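Local coordinates for cGAS/DncV-like nucleotidyltransferase in E. coli homolog (PDB 6E0O), which makes cyclic dinucleotide second messengers from nucleoside triphosphates with magnesium, probably as the signal-producing enzyme of a CBASS antiphage defence system, at residues N52-R57 with F218-V223; D70-D75 with C140-R145; S116-N121 with Q125-S130. All coordinates share one frame; numbering follows the deposited sequence.

Contact 1: N52-R57 with F218-V223; sequences NNTNVR and FIECLV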
loop_
_atom_site.group_PDB
_atom_site.type_symbol
_atom_site.label_atom_id
_atom_site.label_comp_id
_atom_site.label_asym_id
_atom_site.label_seq_id
_atom_site.Cartn_x
_atom_site.Cartn_y
_atom_site.Cartn_z
ATOM N N ASN A 52 -5.877 0.546 -3.769
ATOM C CA ASN A 52 -5.239 -0.065 -4.924
ATOM C C ASN A 52 -5.803 -1.437 -5.256
ATOM O O ASN A 52 -5.376 -2.044 -6.248
ATOM C CB ASN A 52 -3.736 -0.150 -4.677
ATOM C CG ASN A 52 -3.140 1.194 -4.324
ATOM O OD1 ASN A 52 -3.420 2.191 -4.979
ATOM N ND2 ASN A 52 -2.319 1.228 -3.284
ATOM N N ASN A 53 -6.750 -1.921 -4.459
ATOM C CA ASN A 53 -7.417 -3.204 -4.668
ATOM C C ASN A 53 -6.442 -4.381 -4.639
ATOM O O ASN A 53 -6.474 -5.260 -5.501
ATOM C CB ASN A 53 -8.259 -3.216 -5.942
ATOM C CG ASN A 53 -9.340 -4.274 -5.900
ATOM O OD1 ASN A 53 -9.850 -4.618 -4.828
ATOM N ND2 ASN A 53 -9.699 -4.799 -7.061
ATOM N N THR A 54 -5.600 -4.418 -3.611
ATOM C CA THR A 54 -4.609 -5.476 -3.459
ATOM C C THR A 54 -4.767 -6.258 -2.155
ATOM O O THR A 54 -3.807 -6.882 -1.706
ATOM C CB THR A 54 -3.206 -4.881 -3.559
ATOM O OG1 THR A 54 -3.062 -3.879 -2.547
ATOM C CG2 THR A 54 -2.967 -4.268 -4.928
ATOM N N ASN A 55 -5.958 -6.287 -1.565
ATOM C CA ASN A 55 -6.163 -7.025 -0.324
ATOM C C ASN A 55 -6.246 -8.523 -0.580
ATOM O O ASN A 55 -6.932 -8.965 -1.500
ATOM C CB ASN A 55 -7.500 -6.635 0.300
ATOM C CG ASN A 55 -7.425 -5.399 1.125
ATOM O OD1 ASN A 55 -6.552 -5.255 1.979
ATOM N ND2 ASN A 55 -8.347 -4.482 0.878
ATOM N N VAL A 56 -5.588 -9.309 0.274
ATOM C CA VAL A 56 -5.623 -10.762 0.125
ATOM C C VAL A 56 -6.003 -11.450 1.429
ATOM O O VAL A 56 -5.885 -12.674 1.557
ATOM C CB VAL A 56 -4.289 -11.311 -0.416
ATOM C CG1 VAL A 56 -3.955 -10.664 -1.746
ATOM C CG2 VAL A 56 -3.160 -11.080 0.583
ATOM N N ARG A 57 -6.480 -10.684 2.398
ATOM C CA ARG A 57 -6.882 -11.243 3.677
ATOM C C ARG A 57 -8.288 -10.785 4.015
ATOM O O ARG A 57 -8.693 -9.667 3.688
ATOM C CB ARG A 57 -5.902 -10.855 4.786
ATOM C CG ARG A 57 -4.530 -11.480 4.574
ATOM C CD ARG A 57 -3.676 -11.432 5.820
ATOM N NE ARG A 57 -3.223 -12.766 6.217
ATOM C CZ ARG A 57 -2.255 -12.999 7.097
ATOM N NH1 ARG A 57 -1.622 -11.984 7.668
ATOM N NH2 ARG A 57 -1.915 -14.245 7.399
ATOM N N PHE A 218 6.423 -2.450 -1.137
ATOM C CA PHE A 218 7.633 -2.917 -1.799
ATOM C C PHE A 218 7.292 -3.937 -2.874
ATOM O O PHE A 218 7.793 -3.855 -4.001
ATOM C CB PHE A 218 8.556 -3.491 -0.729
ATOM C CG PHE A 218 9.975 -3.722 -1.161
ATOM C CD1 PHE A 218 10.768 -2.689 -1.613
ATOM C CD2 PHE A 218 10.539 -4.974 -1.030
ATOM C CE1 PHE A 218 12.081 -2.909 -1.961
ATOM C CE2 PHE A 218 11.848 -5.191 -1.380
ATOM C CZ PHE A 218 12.622 -4.149 -1.823
ATOM N N ILE A 219 6.418 -4.895 -2.553
ATOM C CA ILE A 219 6.004 -5.889 -3.545
ATOM C C ILE A 219 5.368 -5.199 -4.749
ATOM O O ILE A 219 5.679 -5.510 -5.906
ATOM C CB ILE A 219 5.056 -6.923 -2.907
ATOM C CG1 ILE A 219 5.801 -7.746 -1.855
ATOM C CG2 ILE A 219 4.423 -7.814 -3.979
ATOM C CD1 ILE A 219 4.915 -8.698 -1.066
ATOM N N GLU A 220 4.460 -4.252 -4.489
ATOM C CA GLU A 220 3.794 -3.553 -5.581
ATOM C C GLU A 220 4.797 -2.869 -6.493
ATOM O O GLU A 220 4.664 -2.925 -7.724
ATOM C CB GLU A 220 2.805 -2.532 -5.028
ATOM C CG GLU A 220 1.571 -3.183 -4.438
ATOM C CD GLU A 220 0.592 -2.203 -3.852
ATOM O OE1 GLU A 220 0.208 -1.224 -4.524
ATOM O OE2 GLU A 220 0.205 -2.434 -2.697
ATOM N N CYS A 221 5.815 -2.229 -5.909
ATOM C CA CYS A 221 6.815 -1.541 -6.718
ATOM C C CYS A 221 7.676 -2.527 -7.498
ATOM O O CYS A 221 8.006 -2.275 -8.660
ATOM C CB CYS A 221 7.695 -0.656 -5.835
ATOM S SG CYS A 221 6.873 0.786 -5.094
ATOM N N LEU A 222 8.065 -3.647 -6.879
ATOM C CA LEU A 222 8.890 -4.622 -7.587
ATOM C C LEU A 222 8.168 -5.141 -8.821
ATOM O O LEU A 222 8.734 -5.167 -9.918
ATOM C CB LEU A 222 9.248 -5.792 -6.677
ATOM C CG LEU A 222 10.177 -5.479 -5.505
ATOM C CD1 LEU A 222 10.231 -6.689 -4.574
ATOM C CD2 LEU A 222 11.554 -5.093 -5.985
ATOM N N VAL A 223 6.918 -5.584 -8.659
ATOM C CA VAL A 223 6.199 -6.137 -9.801
ATOM C C VAL A 223 5.950 -5.056 -10.846
ATOM O O VAL A 223 5.920 -5.342 -12.049
ATOM C CB VAL A 223 4.904 -6.831 -9.337
ATOM C CG1 VAL A 223 4.195 -7.465 -10.513
ATOM C CG2 VAL A 223 5.203 -7.881 -8.273
HETATM O O HOH W 1 -1.912 -1.237 -2.013
#

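Contact 2: D70-D75 with C140-R145; sequences DAFYPD and CFVLKR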
loop_
_atom_site.group_PDB
_atom_site.type_symbol
_atom_site.label_atom_id
_atom_site.label_comp_id
_atom_site.label_asym_id
_atom_site.label_seq_id
_atom_site.Cartn_x
_atom_site.Cartn_y
_atom_site.Cartn_z
ATOM N N ASP A 70 -6.566 23.144 4.432
ATOM C CA ASP A 70 -7.290 24.399 4.302
ATOM C C ASP A 70 -6.471 25.467 3.592
ATOM O O ASP A 70 -7.029 26.261 2.831
ATOM C CB ASP A 70 -7.696 24.864 5.705
ATOM C CG ASP A 70 -8.581 26.081 5.695
ATOM O OD1 ASP A 70 -9.617 26.068 5.002
ATOM O OD2 ASP A 70 -8.247 27.047 6.413
ATOM N N ALA A 71 -5.151 25.484 3.798
ATOM C CA ALA A 71 -4.316 26.507 3.180
ATOM C C ALA A 71 -4.205 26.329 1.668
ATOM O O ALA A 71 -3.996 27.310 0.943
ATOM C CB ALA A 71 -2.916 26.486 3.798
ATOM N N PHE A 72 -4.308 25.095 1.184
ATOM C CA PHE A 72 -4.153 24.782 -0.230
ATOM C C PHE A 72 -5.481 24.608 -0.946
ATOM O O PHE A 72 -5.566 24.911 -2.139
ATOM C CB PHE A 72 -3.347 23.488 -0.397
ATOM C CG PHE A 72 -1.917 23.615 0.012
ATOM C CD1 PHE A 72 -1.536 23.370 1.318
ATOM C CD2 PHE A 72 -0.952 23.993 -0.905
ATOM C CE1 PHE A 72 -0.220 23.506 1.704
ATOM C CE2 PHE A 72 0.368 24.124 -0.528
ATOM C CZ PHE A 72 0.733 23.880 0.781
ATOM N N TYR A 73 -6.496 24.092 -0.249
ATOM C CA TYR A 73 -7.839 23.877 -0.789
ATOM C C TYR A 73 -8.811 24.558 0.165
ATOM O O TYR A 73 -9.538 23.900 0.920
ATOM C CB TYR A 73 -8.128 22.382 -0.951
ATOM C CG TYR A 73 -7.113 21.724 -1.864
ATOM C CD1 TYR A 73 -7.170 21.904 -3.240
ATOM C CD2 TYR A 73 -6.081 20.946 -1.352
ATOM C CE1 TYR A 73 -6.236 21.330 -4.075
ATOM C CE2 TYR A 73 -5.141 20.377 -2.180
ATOM C CZ TYR A 73 -5.224 20.571 -3.541
ATOM O OH TYR A 73 -4.302 19.999 -4.380
ATOM N N PRO A 74 -8.837 25.888 0.168
ATOM C CA PRO A 74 -9.675 26.619 1.123
ATOM C C PRO A 74 -11.157 26.481 0.804
ATOM O O PRO A 74 -11.573 25.970 -0.240
ATOM C CB PRO A 74 -9.209 28.070 0.971
ATOM C CG PRO A 74 -8.693 28.141 -0.435
ATOM C CD PRO A 74 -8.041 26.796 -0.685
ATOM N N ASP A 75 -11.963 26.966 1.742
ATOM C CA ASP A 75 -13.415 26.938 1.613
ATOM C C ASP A 75 -13.839 28.014 0.622
ATOM O O ASP A 75 -13.668 29.208 0.880
ATOM C CB ASP A 75 -14.042 27.177 2.983
ATOM C CG ASP A 75 -15.492 26.745 3.044
ATOM O OD1 ASP A 75 -16.241 27.045 2.090
ATOM O OD2 ASP A 75 -15.881 26.102 4.043
ATOM N N CYS A 140 -2.335 14.161 7.943
ATOM C CA CYS A 140 -1.202 14.598 7.137
ATOM C C CYS A 140 -1.489 15.976 6.564
ATOM O O CYS A 140 -2.587 16.516 6.708
ATOM C CB CYS A 140 -0.901 13.607 6.010
ATOM S SG CYS A 140 -2.276 13.394 4.851
ATOM N N PHE A 141 -0.470 16.537 5.920
ATOM C CA PHE A 141 -0.544 17.800 5.212
ATOM C C PHE A 141 -0.220 17.587 3.734
ATOM O O PHE A 141 0.309 16.547 3.331
ATOM C CB PHE A 141 0.482 18.790 5.779
ATOM C CG PHE A 141 0.226 19.241 7.200
ATOM C CD1 PHE A 141 -0.989 19.784 7.576
ATOM C CD2 PHE A 141 1.231 19.163 8.145
ATOM C CE1 PHE A 141 -1.195 20.228 8.874
ATOM C CE2 PHE A 141 1.021 19.604 9.442
ATOM C CZ PHE A 141 -0.192 20.125 9.803
ATOM N N VAL A 142 -0.541 18.600 2.925
ATOM C CA VAL A 142 -0.093 18.637 1.540
ATOM C C VAL A 142 1.421 18.729 1.473
ATOM O O VAL A 142 2.061 19.452 2.249
ATOM C CB VAL A 142 -0.727 19.840 0.823
ATOM C CG1 VAL A 142 -0.125 20.041 -0.566
ATOM C CG2 VAL A 142 -2.225 19.684 0.731
ATOM N N LEU A 143 1.996 17.999 0.525
ATOM C CA LEU A 143 3.419 18.020 0.237
ATOM C C LEU A 143 3.637 18.355 -1.229
ATOM O O LEU A 143 2.965 17.798 -2.102
ATOM C CB LEU A 143 4.031 16.645 0.486
ATOM C CG LEU A 143 5.462 16.451 -0.017
ATOM C CD1 LEU A 143 6.421 17.215 0.873
ATOM C CD2 LEU A 143 5.824 14.980 -0.094
ATOM N N LYS A 144 4.610 19.219 -1.504
ATOM C CA LYS A 144 5.064 19.464 -2.865
ATOM C C LYS A 144 6.562 19.235 -2.922
ATOM O O LYS A 144 7.301 19.782 -2.099
ATOM C CB LYS A 144 4.701 20.873 -3.322
ATOM C CG LYS A 144 3.199 21.038 -3.350
ATOM C CD LYS A 144 2.744 22.362 -3.882
ATOM C CE LYS A 144 1.237 22.328 -4.030
ATOM N NZ LYS A 144 0.694 23.611 -4.524
ATOM N N ARG A 145 6.998 18.411 -3.878
ATOM C CA ARG A 145 8.410 18.092 -4.026
ATOM C C ARG A 145 8.756 17.962 -5.499
ATOM O O ARG A 145 7.970 17.437 -6.294
ATOM C CB ARG A 145 8.779 16.765 -3.358
ATOM C CG ARG A 145 8.859 16.830 -1.850
ATOM C CD ARG A 145 9.884 17.847 -1.385
ATOM N NE ARG A 145 9.766 18.099 0.050
ATOM C CZ ARG A 145 10.143 17.242 0.994
ATOM N NH1 ARG A 145 10.662 16.066 0.659
ATOM N NH2 ARG A 145 9.999 17.556 2.274
#

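Contact 3: S116-N121 with Q125-S130; sequences SVERKN and QVNGNS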
loop_
_atom_site.group_PDB
_atom_site.type_symbol
_atom_site.label_atom_id
_atom_site.label_comp_id
_atom_site.label_asym_id
_atom_site.label_seq_id
_atom_site.Cartn_x
_atom_site.Cartn_y
_atom_site.Cartn_z
ATOM N N SER A 116 -11.605 2.049 21.684
ATOM C CA SER A 116 -11.117 1.455 20.448
ATOM C C SER A 116 -9.996 2.254 19.791
ATOM O O SER A 116 -9.412 1.778 18.812
ATOM C CB SER A 116 -12.263 1.311 19.444
ATOM O OG SER A 116 -13.276 0.442 19.930
ATOM N N VAL A 117 -9.685 3.442 20.288
ATOM C CA VAL A 117 -8.698 4.314 19.663
ATOM C C VAL A 117 -7.336 4.053 20.282
ATOM O O VAL A 117 -7.178 4.109 21.507
ATOM C CB VAL A 117 -9.102 5.791 19.817
ATOM C CG1 VAL A 117 -8.040 6.692 19.214
ATOM C CG2 VAL A 117 -10.439 6.031 19.157
ATOM N N GLU A 118 -6.342 3.795 19.429
ATOM C CA GLU A 118 -4.974 3.568 19.873
ATOM C C GLU A 118 -4.031 4.363 18.984
ATOM O O GLU A 118 -3.989 4.155 17.769
ATOM C CB GLU A 118 -4.622 2.079 19.811
ATOM C CG GLU A 118 -5.540 1.200 20.638
ATOM C CD GLU A 118 -5.173 -0.269 20.565
ATOM O OE1 GLU A 118 -5.883 -1.092 21.179
ATOM O OE2 GLU A 118 -4.174 -0.603 19.894
ATOM N N ARG A 119 -3.263 5.257 19.585
ATOM C CA ARG A 119 -2.263 5.994 18.833
ATOM C C ARG A 119 -1.129 5.063 18.437
ATOM O O ARG A 119 -0.630 4.285 19.257
ATOM C CB ARG A 119 -1.726 7.140 19.676
ATOM C CG ARG A 119 -0.667 7.932 18.962
ATOM C CD ARG A 119 -0.373 9.204 19.695
ATOM N NE ARG A 119 0.688 9.967 19.054
ATOM C CZ ARG A 119 0.665 11.285 18.901
ATOM N NH1 ARG A 119 -0.389 11.984 19.310
ATOM N NH2 ARG A 119 1.680 11.899 18.312
ATOM N N LYS A 120 -0.724 5.147 17.176
ATOM C CA LYS A 120 0.389 4.378 16.640
ATOM C C LYS A 120 1.454 5.330 16.102
ATOM O O LYS A 120 1.262 6.545 16.043
ATOM C CB LYS A 120 -0.084 3.407 15.556
ATOM C CG LYS A 120 -1.186 2.469 15.997
ATOM C CD LYS A 120 -0.731 1.497 17.067
ATOM C CE LYS A 120 -1.915 0.688 17.581
ATOM N NZ LYS A 120 -1.530 -0.287 18.638
ATOM N N ASN A 121 2.580 4.757 15.672
ATOM C CA ASN A 121 3.723 5.572 15.276
ATOM C C ASN A 121 3.396 6.473 14.090
ATOM O O ASN A 121 3.854 7.623 14.035
ATOM C CB ASN A 121 4.902 4.658 14.950
ATOM C CG ASN A 121 6.197 5.423 14.774
ATOM O OD1 ASN A 121 6.471 6.377 15.501
ATOM N ND2 ASN A 121 7.000 5.009 13.804
ATOM N N GLN A 125 -5.028 4.332 15.158
ATOM C CA GLN A 125 -5.798 3.136 14.862
ATOM C C GLN A 125 -7.146 3.212 15.555
ATOM O O GLN A 125 -7.233 3.579 16.729
ATOM C CB GLN A 125 -5.036 1.906 15.346
ATOM C CG GLN A 125 -5.658 0.581 15.003
ATOM C CD GLN A 125 -4.757 -0.567 15.406
ATOM O OE1 GLN A 125 -5.003 -1.237 16.401
ATOM N NE2 GLN A 125 -3.694 -0.777 14.647
ATOM N N VAL A 126 -8.189 2.865 14.818
ATOM C CA VAL A 126 -9.533 2.726 15.361
ATOM C C VAL A 126 -9.907 1.255 15.210
ATOM O O VAL A 126 -10.231 0.789 14.112
ATOM C CB VAL A 126 -10.546 3.645 14.671
ATOM C CG1 VAL A 126 -11.903 3.478 15.342
ATOM C CG2 VAL A 126 -10.083 5.102 14.694
ATOM N N ASN A 127 -9.861 0.514 16.310
ATOM C CA ASN A 127 -10.123 -0.913 16.262
ATOM C C ASN A 127 -11.568 -1.176 15.868
ATOM O O ASN A 127 -12.490 -0.482 16.311
ATOM C CB ASN A 127 -9.803 -1.531 17.612
ATOM C CG ASN A 127 -8.319 -1.518 17.896
ATOM O OD1 ASN A 127 -7.880 -1.097 18.958
ATOM N ND2 ASN A 127 -7.538 -1.995 16.938
ATOM N N GLY A 128 -11.753 -2.181 15.021
ATOM C CA GLY A 128 -13.060 -2.544 14.526
ATOM C C GLY A 128 -13.849 -3.373 15.525
ATOM O O GLY A 128 -13.502 -3.514 16.698
ATOM N N ASN A 129 -14.953 -3.921 15.036
ATOM C CA ASN A 129 -15.860 -4.717 15.852
ATOM C C ASN A 129 -16.658 -5.605 14.909
ATOM O O ASN A 129 -16.301 -5.766 13.735
ATOM C CB ASN A 129 -16.704 -3.808 16.752
ATOM C CG ASN A 129 -17.560 -2.838 15.969
ATOM O OD1 ASN A 129 -17.982 -3.123 14.859
ATOM N ND2 ASN A 129 -17.815 -1.676 16.550
ATOM N N SER A 130 -17.734 -6.197 15.426
ATOM C CA SER A 130 -18.506 -7.142 14.631
ATOM C C SER A 130 -19.029 -6.515 13.349
ATOM O O SER A 130 -19.314 -7.236 12.386
ATOM C CB SER A 130 -19.703 -7.656 15.432
ATOM O OG SER A 130 -19.288 -8.309 16.608
HETATM O O HOH W 2 -13.877 -2.018 18.970
#

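Contact 1: N52-R57 with F218-V223
One water among three buried side chains, N52, T54 and E220, is gripped from the loop side by two of them. It accepts from N52 ND2 at 2.8 Å and hydrogen-bonds T54 OG1 at 2.9 Å. E220 OE2 lies 2.5 Å from the same water, too short for the details of that leg to be trusted. No hydrogen bond links the two segments directly. T54 OG1 stays 3.6 Å from E220 OE2, while the nearest approach of the N52 amide is ND2 to E220 OE1 at 3.7 Å. E220 projects from helix 216-224 with an extended chain (chi2 179°), which carries the carboxylate across to the loop that follows helix 48-52. T54 comes from the opposite direction, and its chi1 of 58° tucks OG1 between the backbone N and the carbonyl carbon, within bonding distance of the water. The N52 amide is turned 74° from the carboxylate plane. The other carboxylate oxygen, E220 OE1, is hydrogen-bonded to H174 NE2, which holds that side of the group. On the loop side, the carbonyls of N52, N53 and T54 accept from K190, R194 and K197 of helix 188-205. N52 and K197 probably take part in GTP binding. Between this loop and helix 216-224 the link is thus polar and runs through water, whereas helix 188-205 binds the loop directly.

Contact 2: D70-D75 with C140-R145
Apolar packing of F72 and Y73 on V142, with K144 alongside, joins the loop after strand 62-68 to strand 135-147 at a partly exposed spot. V142 is the buried member and meets the F72 ring head-on. Its CG1 stands 3.9 Å from the ring centroid and 3° off the normal, a CH-pi contact over the face. A chi1 of 171° sets V142 CG1 opposite the backbone N, and both CB and CG2 also reach the ring; CB lies 3.7 Å from F72 CD1. Y73 crosses V142 at about a right angle and offers a ring edge instead, with Y73 CE2 4.2 Å from V142 CG2. Its hydroxyl is hydrogen-bonded to E155 OE2 on the neighbouring strand 152-160, which anchors the far end of the ring. K144 runs fully extended past F72 in the opposite sense, bringing its NZ 4.0 Å from F72 CD2 in an oblique approach. R67 of strand 62-68 touches both Y73 and V142, so the packing continues onto the next strand. Strand 135-147 lies between 62-68, parallel to it, and the antiparallel 152-160, as in the central mixed sheet of the polymerase beta-like nucleotidyltransferase fold.

Contact 3: S116-N121 with Q125-S130
Q125 lies across from E118 and beside K120 in the beta hairpin of strands 117-119 and 124-126. Its CB rests 3.5 Å from E118 O and also against K120 CG. A chi1 of -175° swings CG away from the backbone N, and the extended chain crosses K120, whose CE meets Q125 CD and lies 3.7 Å from Q125 NE2. At the other tip atom, Q125 OE1 is 3.6 Å from E118 OE2, a proximity of two oxygens and not a bond. E118 and Q125 run side by side in the same direction, their flat ends 34° apart. K120, bent at chi2, brings NZ 2.9 Å from E118 OE2 in a salt bridge. Beneath these side chains, E118 and Q125 form an antiparallel hydrogen-bonded pair, E118 N to Q125 O at 2.9 Å and Q125 N to E118 O at 2.8 Å. V117 and V126 are the adjoining non-hydrogen-bonded pair and point to the opposite face, where both touch L109 of helix 98-113. N127 N to S116 O adds the last cross-strand bond. Beyond it, a water bonded to S116 OG at 2.7 Å donates to G128 O at 2.7 Å.

The three contacts are separate, their centres 23 to 27 Å apart. Contacts 2 and 3 share one sheet: strand 124-126 of contact 3 neighbours strand 135-147 of contact 2, though their nearest atoms stay about 11 Å apart. Contact 1 instead ties the loop after helix 48-52 to helix 216-224, and along the chain both others are nested inside the loop it closes. The T54 side chain is about 8 Å from the bound magnesium ion and that of Q125 about 10 Å. Q125 lies near D61 and D136, probable magnesium ligands. Nearest atoms of contacts 1, 2 and 3 are about 9, 7 and 7 Å from the bound nucleic acid. Contact 2 holds none of the residues thought to bind nucleotide or metal, yet its strand also carries D136.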